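Local coordinates for protein putative isomerase (Streptomyces coelicolor A3, PDB 2OQH) that probably acts on sugar acids as a member of the enolase superfamily, perhaps dehydrating D-glucarate to 5-dehydro-4-deoxy-D-glucarate, at residues 76-81 and 98-103; 269-274 and 278-283. All blocks are in the same frame, centred on the assembly; numbering follows the deposited sequence.

Contact 1. Residues 76-81 and 98-103; sequences EAFHRK and AAVDVA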
# COMPACT_ATOMS: atom_id res chain seq x y z
N GLU A 76 -17.43 -7.89 -11.16
CA GLU A 76 -17.70 -6.87 -12.17
C GLU A 76 -19.06 -6.25 -11.89
O GLU A 76 -19.20 -5.03 -11.92
CB GLU A 76 -17.68 -7.47 -13.58
CG GLU A 76 -16.30 -7.89 -14.07
CD GLU A 76 -15.52 -6.75 -14.74
OE1 GLU A 76 -15.96 -5.59 -14.69
OE2 GLU A 76 -14.45 -7.03 -15.32
N ALA A 77 -20.05 -7.09 -11.61
CA ALA A 77 -21.40 -6.61 -11.32
C ALA A 77 -21.42 -5.78 -10.05
O ALA A 77 -22.08 -4.74 -9.97
CB ALA A 77 -22.36 -7.78 -11.20
N PHE A 78 -20.68 -6.24 -9.04
CA PHE A 78 -20.60 -5.54 -7.76
C PHE A 78 -20.01 -4.14 -7.89
O PHE A 78 -20.58 -3.16 -7.40
CB PHE A 78 -19.76 -6.35 -6.78
CG PHE A 78 -19.42 -5.59 -5.53
CD1 PHE A 78 -20.42 -5.11 -4.70
CD2 PHE A 78 -18.09 -5.34 -5.20
CE1 PHE A 78 -20.11 -4.38 -3.55
CE2 PHE A 78 -17.77 -4.61 -4.04
CZ PHE A 78 -18.78 -4.13 -3.22
N HIS A 79 -18.84 -4.04 -8.51
CA HIS A 79 -18.20 -2.75 -8.68
C HIS A 79 -19.07 -1.78 -9.47
O HIS A 79 -19.20 -0.62 -9.09
CB HIS A 79 -16.85 -2.91 -9.38
CG HIS A 79 -15.78 -3.46 -8.48
ND1 HIS A 79 -15.24 -2.74 -7.45
CD2 HIS A 79 -15.20 -4.68 -8.44
CE1 HIS A 79 -14.36 -3.49 -6.80
NE2 HIS A 79 -14.32 -4.67 -7.38
N ARG A 80 -19.68 -2.24 -10.55
CA ARG A 80 -20.53 -1.36 -11.34
C ARG A 80 -21.68 -0.87 -10.46
O ARG A 80 -22.05 0.30 -10.48
CB ARG A 80 -21.06 -2.09 -12.58
CG ARG A 80 -19.98 -2.45 -13.62
CD ARG A 80 -19.42 -1.23 -14.37
NE ARG A 80 -20.43 -0.63 -15.24
CZ ARG A 80 -20.23 0.45 -16.01
NH1 ARG A 80 -19.05 1.06 -16.02
NH2 ARG A 80 -21.23 0.92 -16.75
N LYS A 81 -22.23 -1.77 -9.66
CA LYS A 81 -23.33 -1.40 -8.78
C LYS A 81 -22.95 -0.30 -7.77
O LYS A 81 -23.78 0.53 -7.40
CB LYS A 81 -23.83 -2.65 -8.04
CG LYS A 81 -25.13 -2.45 -7.29
CD LYS A 81 -25.70 -3.78 -6.82
CE LYS A 81 -27.05 -3.58 -6.15
NZ LYS A 81 -28.00 -2.84 -7.03
N ALA A 98 -12.94 -2.00 -1.45
CA ALA A 98 -11.79 -2.91 -1.49
C ALA A 98 -11.89 -4.05 -0.47
O ALA A 98 -11.55 -5.19 -0.77
CB ALA A 98 -10.49 -2.12 -1.27
N ALA A 99 -12.34 -3.73 0.74
CA ALA A 99 -12.49 -4.74 1.80
C ALA A 99 -13.41 -5.86 1.34
O ALA A 99 -13.10 -7.04 1.51
CB ALA A 99 -13.06 -4.09 3.06
N VAL A 100 -14.54 -5.49 0.74
CA VAL A 100 -15.50 -6.46 0.23
C VAL A 100 -14.90 -7.20 -0.96
O VAL A 100 -15.11 -8.40 -1.12
CB VAL A 100 -16.81 -5.76 -0.21
CG1 VAL A 100 -17.79 -6.78 -0.79
CG2 VAL A 100 -17.43 -5.04 0.98
N ASP A 101 -14.16 -6.47 -1.79
CA ASP A 101 -13.52 -7.05 -2.96
C ASP A 101 -12.58 -8.16 -2.54
O ASP A 101 -12.63 -9.27 -3.09
CB ASP A 101 -12.73 -5.98 -3.72
CG ASP A 101 -12.11 -6.50 -5.01
OD1 ASP A 101 -12.79 -6.49 -6.05
OD2 ASP A 101 -10.95 -6.95 -4.97
N VAL A 102 -11.72 -7.87 -1.57
CA VAL A 102 -10.76 -8.84 -1.07
C VAL A 102 -11.45 -10.05 -0.45
O VAL A 102 -11.06 -11.19 -0.69
CB VAL A 102 -9.83 -8.19 -0.02
CG1 VAL A 102 -8.89 -9.23 0.57
CG2 VAL A 102 -9.04 -7.06 -0.67
N ALA A 103 -12.49 -9.81 0.35
CA ALA A 103 -13.21 -10.91 0.98
C ALA A 103 -13.78 -11.85 -0.08
O ALA A 103 -13.76 -13.07 0.10
CB ALA A 103 -14.34 -10.37 1.86
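His-79 and Asp-101 are brought together by different first torsions: the imidazole swings beside its backbone N (chi1 -75°), while the carboxylate carbon of Asp-101 extends anti to its nitrogen (chi1 -177°). The two side chains span a CA separation of 8.6 Å and close it with one short bond, His-79 NE2 donating to Asp-101 OD1 at 2.7 Å. The acceptor lies almost in the imidazole plane, and the N-H points fairly straight at it (159°); on the carboxylate the donor arrives on the anti side and well out of plane. Both helices, 75-81 and 85-112, belong to the N-terminal capping domain of the mandelate racemase/muconate lactonizing enzyme family, the second also packing on strand 31-40 through Val-36 and Val-38. Beside this hydrogen bond lies an apolar contact: Phe-78 CZ rests 3.7 Å from Val-100 CG1, approaching obliquely, and Leu-67 touches both side chains. Phe-78 also lends CD2 to one face of the imidazole, 4.3 Å above its plane, over its centre, which should restrict how that ring turns. The other carboxylate oxygen, Asp-101 OD2, accepts from the backbone N of Ile-277 at the start of helix 277-289, whose end would probably favour a charged carboxylate.

Contact 2. Residues 269-274 and 278-283; sequences GDVYKW and AATKAL
Leu-283 sets its CD2 methyl over one face of the Trp-274 indole, 3.5 Å from the centroid of the six-membered ring and only 14° off its normal, a close CH-pi contact. The leucine reaches it with CG anti to the backbone N (chi1 -179°), its second methyl, CD1, lying near the indole rim at CH2. One turn back, Ala-279 CB sits 3.7 Å from the carbonyl O of Trp-274. An alanine in place of Trp-274 would probably leave the CD2 methyl of Leu-283 without the ring face it rests on and open a gap beside the helix. The Thr-280 side is less closely fitted and is spanned by a single water. Thr-280 OG1 touches Val-271 CG2 at 3.5 Å, while the water accepts from Asp-270 N (2.9 Å) and donates to Thr-280 OG1 (2.8 Å), which also bonds to Gly-276 O. Asp-270 N-caps the weakly bonded helix about 271-274 by receiving Tyr-272 N on OD1 at 3.0 Å. The whole is part of a beta-alpha-beta crossover of the TIM barrel: helix 277-289 returns from strand 266-269 to the parallel strand 293-296, whose Met-294 meets Thr-280 and Leu-283, while Val-312 of helix 303-315 touches Thr-280.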
# COMPACT_ATOMS: atom_id res chain seq x y z
N GLY A 269 0.60 1.45 -6.76
CA GLY A 269 -0.68 0.78 -6.74
C GLY A 269 -1.06 0.64 -5.27
O GLY A 269 -0.24 0.92 -4.40
N ASP A 270 -2.30 0.24 -5.00
CA ASP A 270 -2.78 0.05 -3.63
C ASP A 270 -4.24 -0.38 -3.74
O ASP A 270 -5.12 0.41 -4.09
CB ASP A 270 -2.68 1.36 -2.83
CG ASP A 270 -3.21 1.22 -1.41
OD1 ASP A 270 -3.74 0.13 -1.06
OD2 ASP A 270 -3.11 2.19 -0.64
N VAL A 271 -4.47 -1.65 -3.44
CA VAL A 271 -5.80 -2.22 -3.52
C VAL A 271 -6.84 -1.43 -2.75
O VAL A 271 -7.96 -1.23 -3.22
CB VAL A 271 -5.79 -3.67 -3.00
CG1 VAL A 271 -7.22 -4.19 -2.83
CG2 VAL A 271 -5.02 -4.55 -3.95
N TYR A 272 -6.46 -0.96 -1.57
CA TYR A 272 -7.36 -0.24 -0.71
C TYR A 272 -7.63 1.18 -1.18
O TYR A 272 -8.63 1.78 -0.80
CB TYR A 272 -6.80 -0.30 0.71
CG TYR A 272 -6.50 -1.74 1.03
CD1 TYR A 272 -7.53 -2.66 1.16
CD2 TYR A 272 -5.19 -2.22 1.00
CE1 TYR A 272 -7.28 -4.03 1.24
CE2 TYR A 272 -4.92 -3.59 1.07
CZ TYR A 272 -5.98 -4.49 1.19
OH TYR A 272 -5.74 -5.85 1.20
N LYS A 273 -6.74 1.70 -2.02
CA LYS A 273 -6.92 3.04 -2.55
C LYS A 273 -7.68 3.00 -3.88
O LYS A 273 -8.47 3.90 -4.19
CB LYS A 273 -5.54 3.70 -2.73
CG LYS A 273 -5.57 5.14 -3.23
CD LYS A 273 -4.15 5.73 -3.32
CE LYS A 273 -3.59 6.13 -1.96
NZ LYS A 273 -3.68 7.60 -1.74
N TRP A 274 -7.46 1.94 -4.66
CA TRP A 274 -8.10 1.76 -5.96
C TRP A 274 -9.38 0.92 -5.97
O TRP A 274 -9.98 0.70 -7.02
CB TRP A 274 -7.07 1.19 -6.94
CG TRP A 274 -5.99 2.19 -7.26
CD1 TRP A 274 -5.04 2.68 -6.41
CD2 TRP A 274 -5.81 2.89 -8.50
NE1 TRP A 274 -4.28 3.64 -7.03
CE2 TRP A 274 -4.73 3.79 -8.32
CE3 TRP A 274 -6.45 2.85 -9.75
CZ2 TRP A 274 -4.28 4.64 -9.34
CZ3 TRP A 274 -6.00 3.70 -10.77
CH2 TRP A 274 -4.93 4.58 -10.55
N ALA A 278 -8.64 -6.58 -8.96
CA ALA A 278 -8.68 -6.49 -10.42
C ALA A 278 -8.23 -5.10 -10.88
O ALA A 278 -7.51 -4.98 -11.86
CB ALA A 278 -10.08 -6.80 -10.93
N ALA A 279 -8.67 -4.06 -10.17
CA ALA A 279 -8.29 -2.70 -10.53
C ALA A 279 -6.78 -2.52 -10.46
O ALA A 279 -6.19 -1.83 -11.28
CB ALA A 279 -8.96 -1.70 -9.62
N THR A 280 -6.15 -3.16 -9.48
CA THR A 280 -4.71 -3.07 -9.31
C THR A 280 -3.98 -3.85 -10.40
O THR A 280 -2.95 -3.41 -10.89
CB THR A 280 -4.30 -3.57 -7.91
OG1 THR A 280 -4.97 -2.78 -6.92
CG2 THR A 280 -2.80 -3.45 -7.70
N LYS A 281 -4.52 -5.01 -10.79
CA LYS A 281 -3.92 -5.79 -11.87
C LYS A 281 -4.07 -4.96 -13.15
O LYS A 281 -3.19 -4.95 -14.01
CB LYS A 281 -4.63 -7.13 -12.05
CG LYS A 281 -4.49 -8.10 -10.89
CD LYS A 281 -3.08 -8.65 -10.81
CE LYS A 281 -2.78 -9.58 -11.98
NZ LYS A 281 -1.48 -10.27 -11.81
N ALA A 282 -5.20 -4.27 -13.26
CA ALA A 282 -5.46 -3.43 -14.42
C ALA A 282 -4.42 -2.31 -14.49
O ALA A 282 -3.83 -2.05 -15.54
CB ALA A 282 -6.86 -2.83 -14.32
N LEU A 283 -4.19 -1.67 -13.35
CA LEU A 283 -3.22 -0.59 -13.27
C LEU A 283 -1.83 -1.06 -13.69
O LEU A 283 -1.08 -0.33 -14.35
CB LEU A 283 -3.18 -0.02 -11.85
CG LEU A 283 -2.24 1.15 -11.56
CD1 LEU A 283 -2.39 2.23 -12.63
CD2 LEU A 283 -2.56 1.71 -10.18
O HOH W 1 -3.88 -0.21 -7.38

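Contacts 1 and 2 follow one another along the chain and fall in different domains, yet their centres are about 12 Å apart and their surfaces meet. Helix 85-112 lies against the turn of contact 2: Ala-98 CB comes 3.3 Å from Val-271 O and 3.7 Å from Tyr-272 CA, and Val-102 CG2 packs 4.0 Å from Val-271 CG1, so helix 85-112, half of contact 1, also packs on contact 2. The seam lies near the active-site end of the barrel. Asp-270 follows the sixth barrel strand, and its OD2 makes a weak hydrogen bond with His-297 ND1 after the seventh, an arrangement consistent with the His-Asp pair of mandelate racemase relatives.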